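N-acetylmuramoyl-L-alanine amidase (Mycolicibacterium smegmatis, PDB 7AGM) probably hydrolyses the amide bond between N-acetylmuramic acid and L-alanine in peptidoglycan, as a zinc-dependent amidase of the Amidase_3 family. Local coordinates at residues V11-G16 with R210-F215; W57-R62 with V104-D109; A66-A69 with R73-M76; V181-M186 with D206-G211. All blocks are in the same frame, centred on the assembly; numbering follows the deposited sequence.

Contact 1. Residues V11-G16 with R210-F215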
# COMPACT_ATOMS: atom_id res chain seq x y z
N VAL A 11 -12.08 -4.16 4.06
CA VAL A 11 -10.81 -3.63 3.58
C VAL A 11 -9.79 -4.77 3.56
O VAL A 11 -9.59 -5.45 4.57
CB VAL A 11 -10.30 -2.48 4.46
CG1 VAL A 11 -8.91 -2.01 4.00
CG2 VAL A 11 -11.30 -1.33 4.48
N PHE A 12 -9.14 -4.97 2.41
CA PHE A 12 -8.02 -5.89 2.30
C PHE A 12 -6.72 -5.10 2.42
O PHE A 12 -6.51 -4.13 1.69
CB PHE A 12 -8.06 -6.64 0.97
CG PHE A 12 -7.01 -7.71 0.84
CD1 PHE A 12 -7.20 -8.97 1.41
CD2 PHE A 12 -5.82 -7.47 0.15
CE1 PHE A 12 -6.23 -9.96 1.30
CE2 PHE A 12 -4.86 -8.46 0.03
CZ PHE A 12 -5.07 -9.71 0.61
N LEU A 13 -5.86 -5.52 3.36
CA LEU A 13 -4.60 -4.84 3.66
C LEU A 13 -3.44 -5.71 3.21
O LEU A 13 -3.39 -6.90 3.52
CB LEU A 13 -4.49 -4.57 5.17
CG LEU A 13 -5.53 -3.60 5.74
CD1 LEU A 13 -5.48 -3.62 7.26
CD2 LEU A 13 -5.32 -2.19 5.18
N ASP A 14 -2.50 -5.10 2.48
CA ASP A 14 -1.36 -5.81 1.91
C ASP A 14 -0.06 -5.15 2.33
O ASP A 14 0.43 -4.22 1.67
CB ASP A 14 -1.47 -5.89 0.39
CG ASP A 14 -0.20 -6.41 -0.26
OD1 ASP A 14 0.42 -7.33 0.31
OD2 ASP A 14 0.16 -5.90 -1.34
N PRO A 15 0.56 -5.61 3.42
CA PRO A 15 1.90 -5.12 3.77
C PRO A 15 2.92 -5.68 2.79
O PRO A 15 3.12 -6.90 2.70
CB PRO A 15 2.12 -5.63 5.20
CG PRO A 15 1.19 -6.80 5.35
CD PRO A 15 0.05 -6.63 4.36
N GLY A 16 3.55 -4.79 2.03
CA GLY A 16 4.39 -5.22 0.93
C GLY A 16 5.54 -6.11 1.38
O GLY A 16 6.09 -5.95 2.47
N ARG A 210 -7.24 7.53 7.95
CA ARG A 210 -8.11 8.64 7.54
C ARG A 210 -8.44 8.55 6.06
O ARG A 210 -9.58 8.81 5.65
CB ARG A 210 -7.45 9.98 7.86
CG ARG A 210 -7.38 10.29 9.35
CD ARG A 210 -6.60 11.58 9.61
NE ARG A 210 -7.28 12.75 9.07
CZ ARG A 210 -6.78 13.98 9.08
NH1 ARG A 210 -5.58 14.21 9.59
NH2 ARG A 210 -7.48 14.99 8.57
N GLY A 211 -7.45 8.21 5.23
CA GLY A 211 -7.73 8.00 3.81
C GLY A 211 -8.73 6.89 3.56
O GLY A 211 -9.64 7.03 2.74
N ILE A 212 -8.55 5.75 4.24
CA ILE A 212 -9.46 4.62 4.07
C ILE A 212 -10.86 4.98 4.52
O ILE A 212 -11.84 4.76 3.80
CB ILE A 212 -8.93 3.37 4.81
CG1 ILE A 212 -7.60 2.94 4.20
CG2 ILE A 212 -9.97 2.25 4.78
CD1 ILE A 212 -6.94 1.78 4.96
N ALA A 213 -10.98 5.54 5.73
CA ALA A 213 -12.30 5.88 6.27
C ALA A 213 -13.00 6.92 5.42
O ALA A 213 -14.21 6.84 5.19
CB ALA A 213 -12.16 6.36 7.72
N GLY A 214 -12.25 7.92 4.94
CA GLY A 214 -12.85 8.94 4.08
C GLY A 214 -13.37 8.35 2.79
O GLY A 214 -14.46 8.71 2.33
N PHE A 215 -12.61 7.44 2.18
CA PHE A 215 -13.07 6.80 0.95
C PHE A 215 -14.28 5.91 1.22
O PHE A 215 -15.26 5.95 0.47
CB PHE A 215 -11.94 6.00 0.29
CG PHE A 215 -12.39 5.23 -0.92
CD1 PHE A 215 -12.77 5.90 -2.08
CD2 PHE A 215 -12.45 3.84 -0.90
CE1 PHE A 215 -13.19 5.19 -3.21
CE2 PHE A 215 -12.87 3.13 -2.02
CZ PHE A 215 -13.24 3.82 -3.18
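In the three-layer alpha/beta fold of this zinc amidase, helix 198-219 lies over one face of the mixed central sheet, and its residue Ile212 meets Val11 and Leu13 of strand 10-15 there. Val11 and Leu13 are two positions apart in the extended chain and look out from the same face. Phe12 between them turns to the other face, where it packs on helix 88-98 through Met94, Ala95 and Leu98. The backbones are kept well apart, with 8.4 Å between the CA atoms of Val11 and Ile212, and methyl groups span the gap without any hydrogen bond across it. The two branches of Ile212 divide the work. CG2, which lies anti to the backbone N (chi1 of the residue -64°), reaches Val11, whose own CG2 lies beside its backbone N and faces the helix. The longer arm of Ile212 extends through CG1 along the strand toward Leu13. All three residues are buried, and only hydrocarbon groups meet across the contact. Ile212 also touches Leu67 of helix 52-69 and Val104 of the next strand in the sheet, and therefore fills the angle between a second helix and two strands. The closest approach is Val11 CG2 to Ile212 CG2 at 3.8 Å, while Leu13 CD2 meets Ile212 CD1 more loosely at 4.3 Å.

Contact 2. Residues W57-R62 with V104-D109; sequences WDTTLR and VSIHAD. With ZN (zinc ion), chain C.
Thr60 of helix 52-69 lays its hydroxyl against the side of Ile106 on strand 102-109, with Thr60 OG1 3.4 Å from Ile106 CD1. The same oxygen is 3.8 Å from Ile106 CB, so it lies alongside the isoleucine arm, the two side chains running past each other in opposite directions. A hydrogen bond to the carbonyl of Thr56 satisfies Thr60 OG1 where it lies on this hydrocarbon. Thr59 instead turns its methyl to the isoleucine, CG2 being 4.4 Å from Ile106 CG2, while its OG1 bonds to the carbonyl of Phe55. Further along the helix, Arg62 NE grips Asp58 OD2 at 2.8 Å in a nearly straight salt bridge, and Arg201 of helix 198-219 is a second partner of that carboxylate.

Next to Ile106, His107 binds the zinc ion through ND1 at 2.0 Å. His17, Glu52 and three waters complete six ligands; one of the waters donates to Ala108 O at 2.8 Å. Glu52, which begins helix 52-69, also accepts from Ala108 N. The helix and strand packed here thus each supply a zinc ligand, and metal-bound water suits the hydrolysis expected of this enzyme.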
# COMPACT_ATOMS: atom_id res chain seq x y z
N TRP A 57 4.91 -4.24 7.56
CA TRP A 57 4.21 -5.14 8.47
C TRP A 57 3.68 -4.39 9.69
O TRP A 57 2.47 -4.41 9.98
CB TRP A 57 5.15 -6.27 8.88
CG TRP A 57 4.61 -7.16 9.95
CD1 TRP A 57 5.05 -7.26 11.25
CD2 TRP A 57 3.53 -8.09 9.81
NE1 TRP A 57 4.31 -8.20 11.92
CE2 TRP A 57 3.37 -8.73 11.06
CE3 TRP A 57 2.69 -8.45 8.76
CZ2 TRP A 57 2.39 -9.69 11.28
CZ3 TRP A 57 1.72 -9.41 8.98
CH2 TRP A 57 1.58 -10.02 10.24
N ASP A 58 4.56 -3.70 10.41
CA ASP A 58 4.13 -3.06 11.65
C ASP A 58 3.15 -1.92 11.38
O ASP A 58 2.16 -1.77 12.10
CB ASP A 58 5.34 -2.58 12.45
CG ASP A 58 4.94 -2.09 13.82
OD1 ASP A 58 4.60 -2.94 14.67
OD2 ASP A 58 4.95 -0.86 14.04
N THR A 59 3.39 -1.14 10.32
CA THR A 59 2.45 -0.08 9.97
C THR A 59 1.08 -0.65 9.63
O THR A 59 0.05 -0.10 10.06
CB THR A 59 3.01 0.74 8.80
OG1 THR A 59 4.28 1.28 9.17
CG2 THR A 59 2.08 1.89 8.44
N THR A 60 1.05 -1.78 8.92
CA THR A 60 -0.24 -2.37 8.55
C THR A 60 -0.97 -2.90 9.77
O THR A 60 -2.20 -2.78 9.85
CB THR A 60 -0.05 -3.45 7.48
OG1 THR A 60 0.55 -2.88 6.30
CG2 THR A 60 -1.41 -4.04 7.08
N LEU A 61 -0.24 -3.44 10.76
CA LEU A 61 -0.89 -3.89 11.99
C LEU A 61 -1.57 -2.73 12.70
O LEU A 61 -2.66 -2.88 13.27
CB LEU A 61 0.14 -4.54 12.92
CG LEU A 61 0.70 -5.89 12.48
CD1 LEU A 61 1.74 -6.39 13.48
CD2 LEU A 61 -0.42 -6.91 12.30
N ARG A 62 -0.93 -1.56 12.70
CA ARG A 62 -1.53 -0.38 13.30
C ARG A 62 -2.76 0.07 12.53
O ARG A 62 -3.77 0.43 13.14
CB ARG A 62 -0.48 0.72 13.40
CG ARG A 62 0.65 0.35 14.37
CD ARG A 62 1.84 1.28 14.26
NE ARG A 62 2.97 0.80 15.06
CZ ARG A 62 3.17 1.09 16.34
NH1 ARG A 62 2.32 1.88 16.99
NH2 ARG A 62 4.23 0.60 16.97
N VAL A 104 -5.76 -1.70 0.15
CA VAL A 104 -4.59 -0.84 0.32
C VAL A 104 -3.35 -1.70 0.47
O VAL A 104 -3.27 -2.53 1.38
CB VAL A 104 -4.72 0.13 1.52
CG1 VAL A 104 -3.49 1.03 1.61
CG2 VAL A 104 -5.99 0.95 1.42
N SER A 105 -2.37 -1.48 -0.41
CA SER A 105 -1.05 -2.08 -0.29
C SER A 105 -0.11 -1.02 0.26
O SER A 105 -0.15 0.13 -0.17
CB SER A 105 -0.57 -2.58 -1.65
OG SER A 105 0.72 -3.15 -1.56
N ILE A 106 0.68 -1.39 1.26
CA ILE A 106 1.52 -0.44 1.99
C ILE A 106 2.98 -0.78 1.74
O ILE A 106 3.41 -1.93 1.95
CB ILE A 106 1.18 -0.42 3.49
CG1 ILE A 106 -0.26 0.06 3.68
CG2 ILE A 106 2.14 0.47 4.24
CD1 ILE A 106 -0.72 0.10 5.14
N HIS A 107 3.75 0.22 1.30
CA HIS A 107 5.13 0.05 0.86
C HIS A 107 5.98 1.20 1.35
O HIS A 107 5.47 2.21 1.86
CB HIS A 107 5.23 -0.01 -0.67
CG HIS A 107 4.82 -1.32 -1.24
ND1 HIS A 107 5.73 -2.25 -1.70
CD2 HIS A 107 3.60 -1.88 -1.40
CE1 HIS A 107 5.09 -3.32 -2.12
NE2 HIS A 107 3.79 -3.12 -1.96
N ALA A 108 7.28 1.05 1.15
CA ALA A 108 8.23 2.15 1.29
C ALA A 108 9.23 2.06 0.15
O ALA A 108 9.55 0.97 -0.34
CB ALA A 108 8.97 2.13 2.63
N ASP A 109 9.73 3.22 -0.26
CA ASP A 109 10.43 3.38 -1.53
C ASP A 109 11.93 3.53 -1.33
O ASP A 109 12.42 3.80 -0.22
CB ASP A 109 9.90 4.63 -2.23
CG ASP A 109 10.13 4.61 -3.72
OD1 ASP A 109 10.39 3.52 -4.28
OD2 ASP A 109 10.04 5.70 -4.32
ZN ZN C . 7.77 -2.18 -1.84
O HOH W 1 8.25 -0.26 -2.46
O HOH W 2 9.66 -2.14 -2.84
O HOH W 3 7.61 -2.58 -4.03

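Contact 3. Residues A66-A69 with R73-M76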
# COMPACT_ATOMS: atom_id res chain seq x y z
N ALA A 66 -6.80 0.14 14.03
CA ALA A 66 -7.66 1.31 13.99
C ALA A 66 -8.94 1.04 13.20
O ALA A 66 -10.02 1.47 13.60
CB ALA A 66 -6.90 2.51 13.42
N LEU A 67 -8.83 0.28 12.10
CA LEU A 67 -10.02 -0.07 11.33
C LEU A 67 -10.97 -0.94 12.15
O LEU A 67 -12.19 -0.71 12.14
CB LEU A 67 -9.63 -0.77 10.03
CG LEU A 67 -8.95 0.14 9.01
CD1 LEU A 67 -8.58 -0.66 7.77
CD2 LEU A 67 -9.86 1.32 8.64
N THR A 68 -10.43 -1.93 12.86
CA THR A 68 -11.27 -2.77 13.71
C THR A 68 -12.03 -1.93 14.73
O THR A 68 -13.22 -2.17 14.98
CB THR A 68 -10.39 -3.82 14.41
OG1 THR A 68 -9.79 -4.68 13.42
CG2 THR A 68 -11.23 -4.67 15.36
N ALA A 69 -11.37 -0.91 15.30
CA ALA A 69 -12.04 -0.05 16.27
C ALA A 69 -13.20 0.72 15.64
O ALA A 69 -14.13 1.13 16.34
CB ALA A 69 -11.03 0.92 16.89
N ARG A 73 -14.35 -4.43 8.71
CA ARG A 73 -13.80 -5.77 8.54
C ARG A 73 -12.48 -5.69 7.80
O ARG A 73 -12.33 -4.91 6.85
CB ARG A 73 -14.75 -6.62 7.69
CG ARG A 73 -16.10 -6.94 8.32
CD ARG A 73 -16.93 -7.77 7.35
NE ARG A 73 -17.99 -8.55 7.98
CZ ARG A 73 -19.29 -8.27 7.92
NH1 ARG A 73 -19.71 -7.20 7.25
NH2 ARG A 73 -20.16 -9.06 8.53
N THR A 74 -11.52 -6.52 8.20
CA THR A 74 -10.23 -6.54 7.53
C THR A 74 -9.78 -7.97 7.28
O THR A 74 -10.16 -8.92 7.98
CB THR A 74 -9.13 -5.79 8.32
OG1 THR A 74 -8.92 -6.42 9.59
CG2 THR A 74 -9.50 -4.32 8.52
N ALA A 75 -8.91 -8.10 6.27
CA ALA A 75 -8.10 -9.28 6.04
C ALA A 75 -6.74 -8.81 5.56
O ALA A 75 -6.62 -7.71 5.01
CB ALA A 75 -8.71 -10.23 5.00
N MET A 76 -5.72 -9.63 5.78
CA MET A 76 -4.35 -9.28 5.41
C MET A 76 -3.76 -10.29 4.43
O MET A 76 -4.13 -11.47 4.42
CB MET A 76 -3.46 -9.13 6.65
CG MET A 76 -3.82 -7.92 7.50
SD MET A 76 -2.69 -7.68 8.87
CE MET A 76 -1.12 -7.58 8.01
O HOH W 4 -10.95 -5.60 11.30
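Thr74 turns about its first torsion (chi1 62°) so that OG1 stands between its backbone N and carbonyl carbon, which swings CG2 to the side where Leu67 approaches. Leu67, with CG anti to its carbonyl carbon, sends its CD1 branch down from helix 52-69 onto that methyl. Thr74 CG2 is 3.8 Å from Leu67 CD1 and 3.9 Å from Leu67 CB, so it rests against both the root and one tip of the leucine.

The hydroxyl branch of Thr74 has a different task. Thr74 OG1 lies 4.3 Å from Thr68 OG1, too far for a direct bond, and a water joins them at 2.8 Å from Thr74 OG1 and 2.6 Å from Thr68 OG1. The two oxygens subtend about 106° at the water, close to tetrahedral. Thr68 OG1 also bonds with the carbonyl oxygen of Arg64, one turn earlier in its helix.

The contact closes the short turn between helix 52-69 and strand 73-76. That strand lies parallel to strand 10-15 at the margin of the sheet, so strand, helix and strand form a beta-alpha-beta crossover. Leu67 continues inward to Val11 and Ile212, whereas Thr68 is at the surface. One threonine therefore serves both environments: its methyl packs on buried Leu67 at the margin of the apolar layer, and its hydroxyl joins a water-mediated polar link where that layer meets solvent.

Contact 4. Residues V181-M186 with D206-G211; sequences VECGNM and DAIVRG
Ile208 carries this contact: on helix 198-219 it turns its side chain down to the sheet, where Cys183 and Val181 of strand 178-185 receive it. Its CG1 arm is fully extended (chi2 171°), which puts the terminal methyl deepest. Ile208 CD1 comes 4.0 Å from Cys183 SG and 4.3 Å from Val181 CG1, and the directions to these two atoms open by about 57°, so one methyl faces both strand residues at once. A third neighbour is Ile106 on the adjoining strand.

Val181 and Cys183 sit on the same face of the strand, while Glu182 between them projects to the opposite one, against His107 and Asp109. At Cys183 the backbone leaves the extended course, bending the strand near its end, although the residue still pairs with His107 through a backbone hydrogen bond. The thiol also packs on Phe55 of helix 52-69, and Met142 of helix 134-148 touches both Val181 and Ile208.

The disulfide of this protein joins Cys39 and Cys87, so Cys183 contributes its sulfur as a packing atom. Its side chain is about 10 Å from the zinc ion. What meets here is a buried thiol and aliphatic methyls, holding helix to sheet through dispersion and the exclusion of water, with no hydrogen bond across the contact.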
# COMPACT_ATOMS: atom_id res chain seq x y z
N VAL A 181 0.19 2.69 -1.34
CA VAL A 181 0.78 3.85 -0.69
C VAL A 181 2.27 3.58 -0.49
O VAL A 181 2.64 2.67 0.26
CB VAL A 181 0.10 4.16 0.66
CG1 VAL A 181 0.80 5.34 1.34
CG2 VAL A 181 -1.39 4.42 0.47
N GLU A 182 3.12 4.36 -1.16
CA GLU A 182 4.54 4.42 -0.85
C GLU A 182 4.70 5.52 0.20
O GLU A 182 4.55 6.71 -0.10
CB GLU A 182 5.38 4.72 -2.10
CG GLU A 182 5.47 3.57 -3.10
CD GLU A 182 6.44 2.49 -2.70
OE1 GLU A 182 7.04 2.61 -1.61
OE2 GLU A 182 6.62 1.52 -3.47
N CYS A 183 4.96 5.12 1.46
CA CYS A 183 4.89 6.06 2.57
C CYS A 183 6.01 7.09 2.55
O CYS A 183 5.82 8.23 2.99
CB CYS A 183 4.92 5.31 3.90
SG CYS A 183 3.45 4.29 4.17
N GLY A 184 7.18 6.70 2.04
CA GLY A 184 8.34 7.58 2.08
C GLY A 184 9.52 6.88 1.45
O GLY A 184 9.42 5.76 0.95
N ASN A 185 10.67 7.56 1.51
CA ASN A 185 11.91 7.07 0.93
C ASN A 185 12.80 6.55 2.06
O ASN A 185 13.27 7.32 2.89
CB ASN A 185 12.60 8.22 0.20
CG ASN A 185 13.93 7.83 -0.42
OD1 ASN A 185 14.30 6.65 -0.44
ND2 ASN A 185 14.65 8.82 -0.96
N MET A 186 13.04 5.23 2.07
CA MET A 186 13.88 4.65 3.11
C MET A 186 15.31 5.15 3.06
O MET A 186 16.04 5.03 4.06
CB MET A 186 13.88 3.12 3.01
CG MET A 186 12.48 2.50 3.08
SD MET A 186 12.48 0.79 3.67
CE MET A 186 12.38 1.00 5.46
N ASP A 206 -2.07 6.34 11.06
CA ASP A 206 -3.20 7.22 11.33
C ASP A 206 -3.64 7.94 10.06
O ASP A 206 -4.84 8.09 9.81
CB ASP A 206 -2.83 8.25 12.40
CG ASP A 206 -2.69 7.66 13.78
OD1 ASP A 206 -3.17 6.53 14.02
OD2 ASP A 206 -2.11 8.35 14.64
N ALA A 207 -2.68 8.39 9.25
CA ALA A 207 -3.01 9.08 8.01
C ALA A 207 -3.64 8.13 7.00
O ALA A 207 -4.62 8.49 6.32
CB ALA A 207 -1.74 9.71 7.43
N ILE A 208 -3.10 6.92 6.89
CA ILE A 208 -3.67 5.93 5.98
C ILE A 208 -5.11 5.60 6.39
O ILE A 208 -6.00 5.50 5.54
CB ILE A 208 -2.76 4.69 5.89
CG1 ILE A 208 -1.43 5.08 5.24
CG2 ILE A 208 -3.48 3.55 5.15
CD1 ILE A 208 -0.37 3.99 5.29
N VAL A 209 -5.35 5.44 7.70
CA VAL A 209 -6.70 5.15 8.18
C VAL A 209 -7.67 6.27 7.82
O VAL A 209 -8.80 6.01 7.40
CB VAL A 209 -6.67 4.88 9.70
CG1 VAL A 209 -8.09 4.84 10.26
CG2 VAL A 209 -5.96 3.57 9.99
N ARG A 210 -7.24 7.53 7.95
CA ARG A 210 -8.11 8.64 7.54
C ARG A 210 -8.44 8.55 6.06
O ARG A 210 -9.58 8.81 5.65
CB ARG A 210 -7.45 9.98 7.86
CG ARG A 210 -7.38 10.29 9.35
CD ARG A 210 -6.60 11.58 9.61
NE ARG A 210 -7.28 12.75 9.07
CZ ARG A 210 -6.78 13.98 9.08
NH1 ARG A 210 -5.58 14.21 9.59
NH2 ARG A 210 -7.48 14.99 8.57
N GLY A 211 -7.45 8.21 5.23
CA GLY A 211 -7.73 8.00 3.81
C GLY A 211 -8.73 6.89 3.56
O GLY A 211 -9.64 7.03 2.74

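All four contacts tie helices 52-69 and 198-219 to the one mixed sheet. Contact 3 is nested within the loop closed by contact 2, and both lie inside that of contact 1; contact 4 follows contacts 2 and 3 and ends on the same helix as contact 1, one turn earlier. Across the sheet the strands run 73-76, 10-15, 102-109 and 178-185, in contacts 3, 1, 2 and 4 respectively. Neighbouring centres are 8 to 10 Å apart, and contacts 3 and 4 are 16 Å apart. Met76 CE against Thr60 CG2 links contacts 3 and 2. Segment 104-109 reaches the metal through His107 and helix 52-69 adds Glu52, so the zinc site lies beside this packed layer.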